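Local atomic coordinates of capsular polysaccharide export system protein KpsC (Thermosulfurimonas dismutans, PDB entry 6MGD), a protein that probably transfers Kdo from its CMP-activated form in beta-2,7 linkage while the conserved glycolipid anchor of Gram-negative bacterial capsules is built. Residues G26-S30 / R31-E35; N59-K62 / S63-V66; K114-N117 / V118-E121; R122-R125 / V126-L130. All blocks are in the same frame, centred on the assembly; numbering follows the deposited sequence.

Contact 1: G26-S30 / R31-E35; sequences GNLSS and RQEVE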
ATOM      1  N   GLY A  26      24.769   7.700  -8.684  1.00 59.03           N
ATOM      2  CA  GLY A  26      25.414   8.071  -7.441  1.00 58.19           C
ATOM      3  C   GLY A  26      24.400   8.274  -6.344  1.00 54.61           C
ATOM      4  O   GLY A  26      23.203   8.440  -6.597  1.00 51.13           O
ATOM      5  N   ASN A  27      24.896   8.259  -5.112  1.00 53.97           N
ATOM      6  CA  ASN A  27      24.060   8.384  -3.924  1.00 55.34           C
ATOM      7  C   ASN A  27      24.349   9.727  -3.261  1.00 58.63           C
ATOM      8  O   ASN A  27      25.451   9.950  -2.749  1.00 60.01           O
ATOM      9  CB  ASN A  27      24.308   7.222  -2.964  1.00 53.97           C
ATOM     10  CG  ASN A  27      23.324   7.198  -1.815  1.00 53.44           C
ATOM     11  OD1 ASN A  27      22.133   6.954  -2.009  1.00 52.35           O
ATOM     12  ND2 ASN A  27      23.816   7.445  -0.608  1.00 56.51           N
ATOM     13  N   LEU A  28      23.360  10.615  -3.276  1.00 58.29           N
ATOM     14  CA  LEU A  28      23.476  11.922  -2.645  1.00 63.12           C
ATOM     15  C   LEU A  28      23.056  11.809  -1.184  1.00 64.52           C
ATOM     16  O   LEU A  28      22.004  11.239  -0.877  1.00 62.50           O
ATOM     17  CB  LEU A  28      22.612  12.947  -3.382  1.00 63.55           C
ATOM     18  CG  LEU A  28      22.732  12.903  -4.909  1.00 62.48           C
ATOM     19  CD1 LEU A  28      21.787  13.902  -5.559  1.00 63.44           C
ATOM     20  CD2 LEU A  28      24.167  13.152  -5.351  1.00 65.89           C
ATOM     21  N   SER A  29      23.880  12.351  -0.288  1.00 66.62           N
ATOM     22  CA  SER A  29      23.723  12.125   1.143  1.00 68.42           C
ATOM     23  C   SER A  29      23.191  13.329   1.907  1.00 71.59           C
ATOM     24  O   SER A  29      23.065  13.253   3.134  1.00 73.95           O
ATOM     25  CB  SER A  29      25.058  11.683   1.755  1.00 71.53           C
ATOM     26  OG  SER A  29      25.430  10.397   1.292  1.00 70.33           O
ATOM     27  N   SER A  30      22.872  14.429   1.230  1.00 72.95           N
ATOM     28  CA  SER A  30      22.368  15.608   1.922  1.00 77.46           C
ATOM     29  C   SER A  30      21.654  16.511   0.928  1.00 77.62           C
ATOM     30  O   SER A  30      21.834  16.395  -0.286  1.00 75.22           O
ATOM     31  CB  SER A  30      23.494  16.374   2.625  1.00 83.32           C
ATOM     32  OG  SER A  30      24.468  16.807   1.694  1.00 84.38           O
ATOM     33  N   ARG A  31      20.838  17.419   1.471  1.00 81.12           N
ATOM     34  CA  ARG A  31      20.125  18.369   0.623  1.00 82.47           C
ATOM     35  C   ARG A  31      21.081  19.304  -0.105  1.00 85.91           C
ATOM     36  O   ARG A  31      20.795  19.726  -1.231  1.00 85.57           O
ATOM     37  CB  ARG A  31      19.124  19.173   1.455  1.00 86.89           C
ATOM     38  CG  ARG A  31      19.547  19.403   2.898  1.00 92.64           C
ATOM     39  CD  ARG A  31      19.625  20.885   3.248  1.00100.89           C
ATOM     40  NE  ARG A  31      18.701  21.702   2.464  1.00102.46           N
ATOM     41  CZ  ARG A  31      19.084  22.612   1.573  1.00105.52           C
ATOM     42  NH1 ARG A  31      18.179  23.311   0.902  1.00107.15           N
ATOM     43  NH2 ARG A  31      20.375  22.828   1.357  1.00107.66           N
ATOM     44  N   GLN A  32      22.217  19.636   0.513  1.00 89.73           N
ATOM     45  CA  GLN A  32      23.192  20.491  -0.158  1.00 93.47           C
ATOM     46  C   GLN A  32      23.782  19.800  -1.380  1.00 89.28           C
ATOM     47  O   GLN A  32      24.000  20.439  -2.414  1.00 90.86           O
ATOM     48  CB  GLN A  32      24.298  20.908   0.813  1.00 98.82           C
ATOM     49  CG  GLN A  32      24.408  20.047   2.063  1.00 97.89           C
ATOM     50  CD  GLN A  32      23.446  20.478   3.155  1.00100.90           C
ATOM     51  OE1 GLN A  32      22.736  19.654   3.732  1.00 97.75           O
ATOM     52  NE2 GLN A  32      23.421  21.776   3.443  1.00107.58           N
ATOM     53  N   GLU A  33      24.040  18.492  -1.284  1.00 85.98           N
ATOM     54  CA  GLU A  33      24.558  17.760  -2.434  1.00 81.88           C
ATOM     55  C   GLU A  33      23.546  17.719  -3.569  1.00 77.83           C
ATOM     56  O   GLU A  33      23.930  17.745  -4.744  1.00 77.41           O
ATOM     57  CB  GLU A  33      24.956  16.345  -2.020  1.00 77.06           C
ATOM     58  CG  GLU A  33      26.092  16.303  -1.016  1.00 80.53           C
ATOM     59  CD  GLU A  33      26.502  14.892  -0.650  1.00 77.41           C
ATOM     60  OE1 GLU A  33      26.208  13.958  -1.428  1.00 72.82           O
ATOM     61  OE2 GLU A  33      27.120  14.717   0.421  1.00 80.12           O
ATOM     62  N   VAL A  34      22.254  17.662  -3.243  1.00 78.66           N
ATOM     63  CA  VAL A  34      21.224  17.708  -4.275  1.00 77.42           C
ATOM     64  C   VAL A  34      21.214  19.071  -4.961  1.00 85.49           C
ATOM     65  O   VAL A  34      21.123  19.159  -6.191  1.00 87.47           O
ATOM     66  CB  VAL A  34      19.851  17.361  -3.669  1.00 75.46           C
ATOM     67  CG1 VAL A  34      18.771  17.387  -4.739  1.00 73.63           C
ATOM     68  CG2 VAL A  34      19.901  15.999  -2.992  1.00 71.40           C
ATOM     69  N   GLU A  35      21.319  20.151  -4.182  1.00 84.32           N
ATOM     70  CA  GLU A  35      21.304  21.487  -4.773  1.00 89.77           C
ATOM     71  C   GLU A  35      22.559  21.745  -5.599  1.00 91.67           C
ATOM     72  O   GLU A  35      22.487  22.354  -6.672  1.00 93.86           O
ATOM     73  CB  GLU A  35      21.152  22.550  -3.683  1.00 95.87           C
ATOM     74  CG  GLU A  35      19.955  22.361  -2.749  1.00 95.10           C
ATOM     75  CD  GLU A  35      18.633  22.828  -3.342  1.00 95.74           C
ATOM     76  OE1 GLU A  35      18.373  22.574  -4.537  1.00 93.20           O
ATOM     77  OE2 GLU A  35      17.845  23.453  -2.601  1.00 99.50           O
TER
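L28, the last residue of strand 24-28, reaches across the turn into helix 31-41 and touches V34. Its CD1 methyl bears on V34 CG2 at 3.8 Å with L28 CB close behind, the two side chains crossing at about a right angle. At S29 the backbone takes over: S29 N donates to E33 OE1 at 3.0 Å, along a nearly straight line (173°) that comes down on the carboxylate from above its plane. E33 gets there with CG anti to its own carbonyl carbon (chi1 -64°) and an extended chain beyond, which folds the side chain back over the helix start. S30 is the N-cap. Its OG accepts a weak bond from E33 N at 3.4 Å, while S30 O receives V34 N at 3.2 Å as the first turn closes. The exchange resembles a capping box, except that the glutamate grips the N-H of S29, one residue before the cap, rather than that of S30. With an alanine here instead of E33, the S29 N-H is likely to lose its carboxylate mate and the loop before the helix to move more freely. Strand 26-28 and helix 31-35 run at 123° between their N-to-C directions. L28 also rests on Y5 and L46, and V34 on Y7, I44 and L46, so helix 31-41 is laid against strands 4-7 and 44-49 of the mixed sheet.

Contact 2: N59-K62 / S63-V66; sequences NFNK and SVEV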
ATOM      1  N   ASN A  59      12.562  20.700   0.786  1.00 78.45           N
ATOM      2  CA  ASN A  59      11.958  20.896  -0.521  1.00 80.09           C
ATOM      3  C   ASN A  59      13.015  21.421  -1.483  1.00 79.51           C
ATOM      4  O   ASN A  59      13.819  22.288  -1.124  1.00 82.59           O
ATOM      5  CB  ASN A  59      10.772  21.869  -0.455  1.00 88.16           C
ATOM      6  CG  ASN A  59       9.688  21.410   0.505  1.00 91.44           C
ATOM      7  OD1 ASN A  59       9.467  20.211   0.685  1.00 88.14           O
ATOM      8  ND2 ASN A  59       9.003  22.365   1.124  1.00 98.72           N
ATOM      9  N   PHE A  60      13.012  20.882  -2.699  1.00 78.96           N
ATOM     10  CA  PHE A  60      13.927  21.283  -3.756  1.00 79.69           C
ATOM     11  C   PHE A  60      13.178  22.054  -4.835  1.00 82.26           C
ATOM     12  O   PHE A  60      11.950  21.990  -4.936  1.00 81.25           O
ATOM     13  CB  PHE A  60      14.623  20.066  -4.375  1.00 75.83           C
ATOM     14  CG  PHE A  60      15.328  19.200  -3.375  1.00 74.81           C
ATOM     15  CD1 PHE A  60      14.944  17.883  -3.184  1.00 71.67           C
ATOM     16  CD2 PHE A  60      16.372  19.707  -2.618  1.00 77.40           C
ATOM     17  CE1 PHE A  60      15.590  17.086  -2.263  1.00 70.36           C
ATOM     18  CE2 PHE A  60      17.022  18.914  -1.693  1.00 76.37           C
ATOM     19  CZ  PHE A  60      16.630  17.599  -1.515  1.00 72.39           C
ATOM     20  N   ASN A  61      13.938  22.783  -5.650  1.00 82.06           N
ATOM     21  CA  ASN A  61      13.345  23.524  -6.752  1.00 86.61           C
ATOM     22  C   ASN A  61      12.803  22.561  -7.810  1.00 83.26           C
ATOM     23  O   ASN A  61      13.057  21.354  -7.783  1.00 78.13           O
ATOM     24  CB  ASN A  61      14.366  24.481  -7.365  1.00 90.72           C
ATOM     25  CG  ASN A  61      15.621  23.773  -7.821  1.00 87.07           C
ATOM     26  OD1 ASN A  61      15.651  23.173  -8.894  1.00 85.13           O
ATOM     27  ND2 ASN A  61      16.666  23.835  -7.006  1.00 86.67           N
ATOM     28  N   LYS A  62      12.052  23.116  -8.766  1.00 89.13           N
ATOM     29  CA  LYS A  62      11.351  22.292  -9.745  1.00 87.92           C
ATOM     30  C   LYS A  62      12.289  21.549 -10.689  1.00 85.29           C
ATOM     31  O   LYS A  62      11.842  20.617 -11.368  1.00 83.37           O
ATOM     32  CB  LYS A  62      10.371  23.148 -10.552  1.00 95.65           C
ATOM     33  CG  LYS A  62       9.197  22.357 -11.118  1.00 95.64           C
ATOM     34  CD  LYS A  62       8.059  23.257 -11.574  1.00103.60           C
ATOM     35  CE  LYS A  62       8.131  23.542 -13.065  1.00108.82           C
ATOM     36  NZ  LYS A  62       6.896  24.221 -13.545  1.00116.11           N
ATOM     37  N   SER A  63      13.568  21.923 -10.750  1.00 82.56           N
ATOM     38  CA  SER A  63      14.515  21.208 -11.596  1.00 80.39           C
ATOM     39  C   SER A  63      14.987  19.897 -10.981  1.00 73.86           C
ATOM     40  O   SER A  63      15.624  19.099 -11.679  1.00 73.44           O
ATOM     41  CB  SER A  63      15.722  22.097 -11.909  1.00 84.00           C
ATOM     42  OG  SER A  63      15.350  23.200 -12.718  1.00 89.94           O
ATOM     43  N   VAL A  64      14.698  19.651  -9.706  1.00 76.77           N
ATOM     44  CA  VAL A  64      15.009  18.377  -9.064  1.00 72.26           C
ATOM     45  C   VAL A  64      13.766  17.503  -9.192  1.00 72.22           C
ATOM     46  O   VAL A  64      12.817  17.631  -8.417  1.00 70.81           O
ATOM     47  CB  VAL A  64      15.430  18.559  -7.605  1.00 70.76           C
ATOM     48  CG1 VAL A  64      15.741  17.212  -6.972  1.00 65.75           C
ATOM     49  CG2 VAL A  64      16.630  19.484  -7.509  1.00 74.43           C
ATOM     50  N   GLU A  65      13.766  16.614 -10.184  1.00 69.51           N
ATOM     51  CA  GLU A  65      12.649  15.703 -10.392  1.00 69.80           C
ATOM     52  C   GLU A  65      12.715  14.588  -9.356  1.00 64.41           C
ATOM     53  O   GLU A  65      13.678  13.814  -9.328  1.00 63.31           O
ATOM     54  CB  GLU A  65      12.677  15.135 -11.808  1.00 73.06           C
ATOM     55  CG  GLU A  65      11.466  14.284 -12.159  1.00 74.57           C
ATOM     56  CD  GLU A  65      11.492  13.799 -13.597  1.00 78.99           C
ATOM     57  OE1 GLU A  65      12.533  13.973 -14.266  1.00 81.51           O
ATOM     58  OE2 GLU A  65      10.470  13.245 -14.057  1.00 80.29           O
ATOM     59  N   VAL A  66      11.696  14.508  -8.507  1.00 63.23           N
ATOM     60  CA  VAL A  66      11.687  13.590  -7.374  1.00 59.72           C
ATOM     61  C   VAL A  66      10.804  12.395  -7.703  1.00 56.70           C
ATOM     62  O   VAL A  66       9.644  12.556  -8.104  1.00 57.15           O
ATOM     63  CB  VAL A  66      11.204  14.291  -6.093  1.00 62.39           C
ATOM     64  CG1 VAL A  66      11.035  13.282  -4.966  1.00 61.37           C
ATOM     65  CG2 VAL A  66      12.179  15.390  -5.693  1.00 64.94           C
TER
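A type I beta turn from N61 to V64 leads the chain into strand 64-71, and an Asx turn is superimposed on its first half. The beta turn is closed by V64 N donating to N61 O at 3.0 Å, the donor standing well above the carbonyl plane. N61 acts a second time through its side chain: OD1 accepts from S63 N at 3.1 Å, a more bent bond (136°) whose donor lies only slightly off the plane of the amide C=O. CG set between the backbone N and the carbonyl carbon (chi1 56°) brings the amide forward to S63. Before the turn, F60 packs on the strand that follows it. Its CB sits 3.7 Å from V64 CB, V64 CG1 meets the ring obliquely near CD1, and V66 CG2 is more distant, at the ring edge. L46 and L53 also touch the F60 side chain, continuing the apolar surface. The chemistry thus divides at N61. One asparagine occupies two successive backbone N-H groups of an exposed reversal, which should restrain its conformation, whereas F60 and the valines fasten the same reversal to the sheet by apolar contact.

Contact 3: K114-N117 / V118-E121; sequences KFDN and VILE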
ATOM      1  N   LYS A 114      -8.447   5.775 -18.081  1.00 82.43           N
ATOM      2  CA  LYS A 114      -8.468   5.282 -19.457  1.00 86.18           C
ATOM      3  C   LYS A 114      -8.103   3.803 -19.421  1.00 82.56           C
ATOM      4  O   LYS A 114      -6.948   3.422 -19.602  1.00 79.01           O
ATOM      5  CB  LYS A 114      -7.517   6.080 -20.343  1.00 87.47           C
ATOM      6  CG  LYS A 114      -6.771   7.193 -19.623  1.00 85.27           C
ATOM      7  CD  LYS A 114      -6.437   8.360 -20.550  1.00 90.26           C
ATOM      8  CE  LYS A 114      -5.542   7.939 -21.707  1.00 91.31           C
ATOM      9  NZ  LYS A 114      -6.315   7.581 -22.931  1.00 97.27           N
ATOM     10  N   PHE A 115      -9.105   2.960 -19.172  1.00 83.58           N
ATOM     11  CA  PHE A 115      -8.915   1.516 -19.039  1.00 80.49           C
ATOM     12  C   PHE A 115      -9.673   0.825 -20.169  1.00 84.02           C
ATOM     13  O   PHE A 115     -10.897   0.676 -20.104  1.00 87.57           O
ATOM     14  CB  PHE A 115      -9.390   1.023 -17.675  1.00 78.34           C
ATOM     15  CG  PHE A 115      -8.625   1.606 -16.517  1.00 75.16           C
ATOM     16  CD1 PHE A 115      -7.288   1.948 -16.650  1.00 72.41           C
ATOM     17  CD2 PHE A 115      -9.246   1.813 -15.297  1.00 75.64           C
ATOM     18  CE1 PHE A 115      -6.585   2.484 -15.584  1.00 69.83           C
ATOM     19  CE2 PHE A 115      -8.552   2.348 -14.229  1.00 72.70           C
ATOM     20  CZ  PHE A 115      -7.219   2.685 -14.372  1.00 69.57           C
ATOM     21  N   ASP A 116      -8.947   0.396 -21.199  1.00 84.63           N
ATOM     22  CA  ASP A 116      -9.576  -0.276 -22.325  1.00 89.09           C
ATOM     23  C   ASP A 116     -10.031  -1.677 -21.914  1.00 86.34           C
ATOM     24  O   ASP A 116      -9.783  -2.143 -20.798  1.00 79.90           O
ATOM     25  CB  ASP A 116      -8.621  -0.327 -23.515  1.00 91.55           C
ATOM     26  CG  ASP A 116      -7.426  -1.222 -23.266  1.00 87.34           C
ATOM     27  OD1 ASP A 116      -6.926  -1.249 -22.122  1.00 81.88           O
ATOM     28  OD2 ASP A 116      -6.990  -1.904 -24.216  1.00 90.25           O
ATOM     29  N   ASN A 117     -10.706  -2.359 -22.841  1.00 87.32           N
ATOM     30  CA  ASN A 117     -11.295  -3.656 -22.524  1.00 86.45           C
ATOM     31  C   ASN A 117     -10.236  -4.708 -22.218  1.00 81.08           C
ATOM     32  O   ASN A 117     -10.504  -5.649 -21.462  1.00 79.60           O
ATOM     33  CB  ASN A 117     -12.179  -4.126 -23.678  1.00 93.25           C
ATOM     34  CG  ASN A 117     -11.424  -4.217 -24.987  1.00 94.76           C
ATOM     35  OD1 ASN A 117     -10.455  -3.489 -25.207  1.00 91.47           O
ATOM     36  ND2 ASN A 117     -11.860  -5.112 -25.864  1.00100.51           N
ATOM     37  N   VAL A 118      -9.034  -4.571 -22.783  1.00 83.87           N
ATOM     38  CA  VAL A 118      -8.015  -5.607 -22.622  1.00 80.60           C
ATOM     39  C   VAL A 118      -7.470  -5.612 -21.198  1.00 75.52           C
ATOM     40  O   VAL A 118      -7.318  -6.672 -20.581  1.00 74.54           O
ATOM     41  CB  VAL A 118      -6.893  -5.420 -23.658  1.00 81.84           C
ATOM     42  CG1 VAL A 118      -5.746  -6.382 -23.383  1.00 78.97           C
ATOM     43  CG2 VAL A 118      -7.437  -5.623 -25.064  1.00 88.88           C
ATOM     44  N   ILE A 119      -7.165  -4.429 -20.654  1.00 76.73           N
ATOM     45  CA  ILE A 119      -6.604  -4.363 -19.309  1.00 71.39           C
ATOM     46  C   ILE A 119      -7.631  -4.755 -18.253  1.00 70.35           C
ATOM     47  O   ILE A 119      -7.256  -5.211 -17.166  1.00 66.83           O
ATOM     48  CB  ILE A 119      -6.025  -2.961 -19.031  1.00 70.70           C
ATOM     49  CG1 ILE A 119      -5.134  -2.987 -17.787  1.00 65.87           C
ATOM     50  CG2 ILE A 119      -7.136  -1.935 -18.868  1.00 72.61           C
ATOM     51  CD1 ILE A 119      -4.400  -1.694 -17.534  1.00 65.17           C
ATOM     52  N   LEU A 120      -8.924  -4.602 -18.545  1.00 70.04           N
ATOM     53  CA  LEU A 120      -9.943  -5.070 -17.612  1.00 69.09           C
ATOM     54  C   LEU A 120      -9.973  -6.590 -17.537  1.00 69.70           C
ATOM     55  O   LEU A 120     -10.302  -7.149 -16.484  1.00 67.91           O
ATOM     56  CB  LEU A 120     -11.314  -4.528 -18.008  1.00 73.15           C
ATOM     57  CG  LEU A 120     -11.508  -3.021 -17.839  1.00 72.10           C
ATOM     58  CD1 LEU A 120     -12.907  -2.608 -18.271  1.00 77.81           C
ATOM     59  CD2 LEU A 120     -11.238  -2.607 -16.399  1.00 66.90           C
ATOM     60  N   GLU A 121      -9.640  -7.272 -18.637  1.00 69.96           N
ATOM     61  CA  GLU A 121      -9.556  -8.729 -18.608  1.00 71.08           C
ATOM     62  C   GLU A 121      -8.446  -9.190 -17.673  1.00 63.28           C
ATOM     63  O   GLU A 121      -8.658 -10.060 -16.821  1.00 62.58           O
ATOM     64  CB  GLU A 121      -9.326  -9.279 -20.016  1.00 78.39           C
ATOM     65  CG  GLU A 121     -10.267  -8.745 -21.082  1.00 85.91           C
ATOM     66  CD  GLU A 121     -11.726  -9.029 -20.784  1.00 89.68           C
ATOM     67  OE1 GLU A 121     -12.582  -8.215 -21.190  1.00 93.22           O
ATOM     68  OE2 GLU A 121     -12.018 -10.063 -20.146  1.00 89.29           O
TER
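D116 and I119 make the closest side-chain approach at this helix start. The CG2 methyl of I119 sits against D116 OD1 at 3.3 Å and also meets the D116 carbonyl oxygen, the two side chains crossing at about a right angle. D116 holds the N-cap position, and its CG is set between the backbone N and the carbonyl carbon (chi1 68°), bringing the carboxylate forward alongside V118 and I119; D116 OD2 lies 3.6 Å from V118 CB. A negative charge placed here would probably interact favourably with the dipole of the helix. The backbone bonds of the opening turn are long and weak, L120 N to D116 O and E121 N to N117 O both measuring 3.4 Å. Further out lies F115, the residue before the cap. Its CB touches I119 CG2 at 3.9 Å and, more loosely, L120 CD2 at 4.3 Å. F115 and L120 occupy the positions of a hydrophobic staple, though the contact is loose and I119 takes the closer share. F115 and the buried I119 both carry on to helix 286-296: F115 rests on E288 and L296, I119 on L295 and L296, so the start of helix 117-132 is seated against that helix.

Contact 4: R122-R125 / V126-L130; sequences RAQR and VIELL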
ATOM      1  N   ARG A 122      -7.249  -8.616 -17.824  1.00 63.53           N
ATOM      2  CA  ARG A 122      -6.131  -8.990 -16.965  1.00 58.98           C
ATOM      3  C   ARG A 122      -6.453  -8.734 -15.499  1.00 55.88           C
ATOM      4  O   ARG A 122      -6.134  -9.557 -14.634  1.00 53.25           O
ATOM      5  CB  ARG A 122      -4.876  -8.221 -17.371  1.00 58.54           C
ATOM      6  CG  ARG A 122      -4.410  -8.463 -18.792  1.00 62.98           C
ATOM      7  CD  ARG A 122      -3.302  -7.489 -19.132  1.00 62.62           C
ATOM      8  NE  ARG A 122      -2.358  -7.361 -18.024  1.00 58.98           N
ATOM      9  CZ  ARG A 122      -1.509  -6.349 -17.878  1.00 58.00           C
ATOM     10  NH1 ARG A 122      -1.488  -5.367 -18.768  1.00 61.28           N
ATOM     11  NH2 ARG A 122      -0.687  -6.316 -16.838  1.00 53.86           N
ATOM     12  N   ALA A 123      -7.084  -7.594 -15.203  1.00 58.36           N
ATOM     13  CA  ALA A 123      -7.451  -7.287 -13.824  1.00 55.80           C
ATOM     14  C   ALA A 123      -8.370  -8.355 -13.249  1.00 55.53           C
ATOM     15  O   ALA A 123      -8.227  -8.749 -12.086  1.00 51.29           O
ATOM     16  CB  ALA A 123      -8.113  -5.911 -13.749  1.00 58.10           C
ATOM     17  N   GLN A 124      -9.319  -8.844 -14.051  1.00 55.99           N
ATOM     18  CA  GLN A 124     -10.188  -9.915 -13.580  1.00 58.39           C
ATOM     19  C   GLN A 124      -9.423 -11.222 -13.412  1.00 56.49           C
ATOM     20  O   GLN A 124      -9.719 -11.999 -12.498  1.00 55.43           O
ATOM     21  CB  GLN A 124     -11.365 -10.101 -14.536  1.00 65.06           C
ATOM     22  CG  GLN A 124     -12.424 -11.054 -14.011  1.00 70.13           C
ATOM     23  CD  GLN A 124     -12.882 -10.692 -12.608  1.00 69.48           C
ATOM     24  OE1 GLN A 124     -13.186  -9.534 -12.320  1.00 69.20           O
ATOM     25  NE2 GLN A 124     -12.923 -11.684 -11.726  1.00 70.27           N
ATOM     26  N   ARG A 125      -8.435 -11.476 -14.276  1.00 56.09           N
ATOM     27  CA  ARG A 125      -7.600 -12.661 -14.117  1.00 55.85           C
ATOM     28  C   ARG A 125      -6.733 -12.560 -12.866  1.00 50.13           C
ATOM     29  O   ARG A 125      -6.534 -13.556 -12.161  1.00 49.51           O
ATOM     30  CB  ARG A 125      -6.730 -12.861 -15.360  1.00 58.49           C
ATOM     31  CG  ARG A 125      -7.510 -13.029 -16.663  1.00 64.16           C
ATOM     32  CD  ARG A 125      -7.770 -14.490 -16.998  1.00 68.75           C
ATOM     33  NE  ARG A 125      -8.561 -15.168 -15.974  1.00 70.63           N
ATOM     34  CZ  ARG A 125      -9.889 -15.181 -15.941  1.00 75.39           C
ATOM     35  NH1 ARG A 125     -10.523 -15.826 -14.973  1.00 77.24           N
ATOM     36  NH2 ARG A 125     -10.586 -14.547 -16.875  1.00 78.49           N
ATOM     37  N   VAL A 126      -6.211 -11.365 -12.576  1.00 54.60           N
ATOM     38  CA  VAL A 126      -5.366 -11.189 -11.397  1.00 50.41           C
ATOM     39  C   VAL A 126      -6.183 -11.358 -10.122  1.00 51.26           C
ATOM     40  O   VAL A 126      -5.706 -11.926  -9.133  1.00 50.36           O
ATOM     41  CB  VAL A 126      -4.661  -9.820 -11.447  1.00 48.62           C
ATOM     42  CG1 VAL A 126      -3.930  -9.542 -10.140  1.00 45.31           C
ATOM     43  CG2 VAL A 126      -3.691  -9.768 -12.617  1.00 49.69           C
ATOM     44  N   ILE A 127      -7.426 -10.871 -10.126  1.00 50.52           N
ATOM     45  CA  ILE A 127      -8.298 -11.045  -8.966  1.00 51.31           C
ATOM     46  C   ILE A 127      -8.557 -12.526  -8.719  1.00 57.00           C
ATOM     47  O   ILE A 127      -8.429 -13.018  -7.592  1.00 60.47           O
ATOM     48  CB  ILE A 127      -9.611 -10.264  -9.161  1.00 52.50           C
ATOM     49  CG1 ILE A 127      -9.346  -8.757  -9.092  1.00 50.45           C
ATOM     50  CG2 ILE A 127     -10.642 -10.675  -8.123  1.00 53.17           C
ATOM     51  CD1 ILE A 127     -10.544  -7.907  -9.457  1.00 53.44           C
ATOM     52  N   GLU A 128      -8.909 -13.260  -9.778  1.00 54.09           N
ATOM     53  CA  GLU A 128      -9.145 -14.693  -9.640  1.00 57.18           C
ATOM     54  C   GLU A 128      -7.877 -15.422  -9.212  1.00 53.73           C
ATOM     55  O   GLU A 128      -7.928 -16.343  -8.387  1.00 51.82           O
ATOM     56  CB  GLU A 128      -9.680 -15.263 -10.954  1.00 63.76           C
ATOM     57  CG  GLU A 128     -11.005 -15.992 -10.814  1.00 69.13           C
ATOM     58  CD  GLU A 128     -11.471 -16.610 -12.116  1.00 74.36           C
ATOM     59  OE1 GLU A 128     -11.990 -15.867 -12.983  1.00 75.64           O
ATOM     60  OE2 GLU A 128     -11.308 -17.838 -12.275  1.00 76.78           O
ATOM     61  N   LEU A 129      -6.724 -15.016  -9.754  1.00 54.94           N
ATOM     62  CA  LEU A 129      -5.462 -15.648  -9.380  1.00 52.68           C
ATOM     63  C   LEU A 129      -5.160 -15.458  -7.899  1.00 51.20           C
ATOM     64  O   LEU A 129      -4.734 -16.398  -7.218  1.00 51.52           O
ATOM     65  CB  LEU A 129      -4.319 -15.084 -10.226  1.00 50.38           C
ATOM     66  CG  LEU A 129      -3.904 -15.836 -11.489  1.00 52.46           C
ATOM     67  CD1 LEU A 129      -2.762 -15.102 -12.170  1.00 50.58           C
ATOM     68  CD2 LEU A 129      -3.502 -17.264 -11.153  1.00 54.12           C
ATOM     69  N   LEU A 130      -5.371 -14.242  -7.382  1.00 56.22           N
ATOM     70  CA  LEU A 130      -5.040 -13.957  -5.989  1.00 53.03           C
ATOM     71  C   LEU A 130      -5.964 -14.700  -5.033  1.00 54.99           C
ATOM     72  O   LEU A 130      -5.510 -15.249  -4.021  1.00 55.31           O
ATOM     73  CB  LEU A 130      -5.104 -12.451  -5.733  1.00 50.68           C
ATOM     74  CG  LEU A 130      -4.043 -11.573  -6.405  1.00 50.32           C
ATOM     75  CD1 LEU A 130      -4.271 -10.100  -6.070  1.00 47.85           C
ATOM     76  CD2 LEU A 130      -2.648 -12.007  -5.994  1.00 50.80           C
TER
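R125 and E128, three residues apart, form a salt bridge on one flank of the helix. R125 NH1 stands 2.5 Å from E128 OE1, short enough at this resolution for the exact length to be doubtful. The side chains run side by side in the same direction, and the carboxylate meets the guanidinium at its edge with the two planes nearly perpendicular (86°). The arginine chain is bent at chi2 (-93°) and again at chi3, which curls its end back toward the glutamate. A glutamine at E128 would probably leave the R125 guanidinium without its compensating charge and freer to swing away. The backbone bonds are those of a regular alpha-helix, the middle of helix 117-132, which packs against helices 286-296 and 311-322 in a chain with two separate beta sheets, consistent with a GT-B glycosyltransferase fold. V126 N donates to R122 O at 2.7 Å, almost in line with the carbonyl; I127, E128 and L129 follow in the same i to i+4 pattern, the last with L129 N 2.8 Å from R125 O. Apolar groups pack on the two neighbouring helices: A123 and I127 face helix 286-296, touching A291 and L286 with V290 respectively, while V126 and L129 turn to I315 and F316 of helix 311-322. Of the polar links to other parts of the fold, R122 NE pairs with E312 of that same helix in a second salt bridge.

Overall arrangement
Contacts 1 and 2 are neighbouring surface joints on the same mixed sheet and touch each other: V34 and R31 of the first pack on F60 of the second, and V34 also meets V64. Contact 3, also at the surface, adjoins the partly buried contact 4 along helix 117-132; both lie about 41 Å from contact 1 between centres. Contacts 1 and 2 lean on polar side chains that meet backbone, a serine cap with a glutamate in one and an asparagine in the other. In contact 3 an aspartate holds the N-cap position above a weakly bonded first turn. Contact 4 relies on repeated main-chain bonds and confines its internal charge pair to one flank, while contacts 3 and 4 share helix 286-296 as a packing partner.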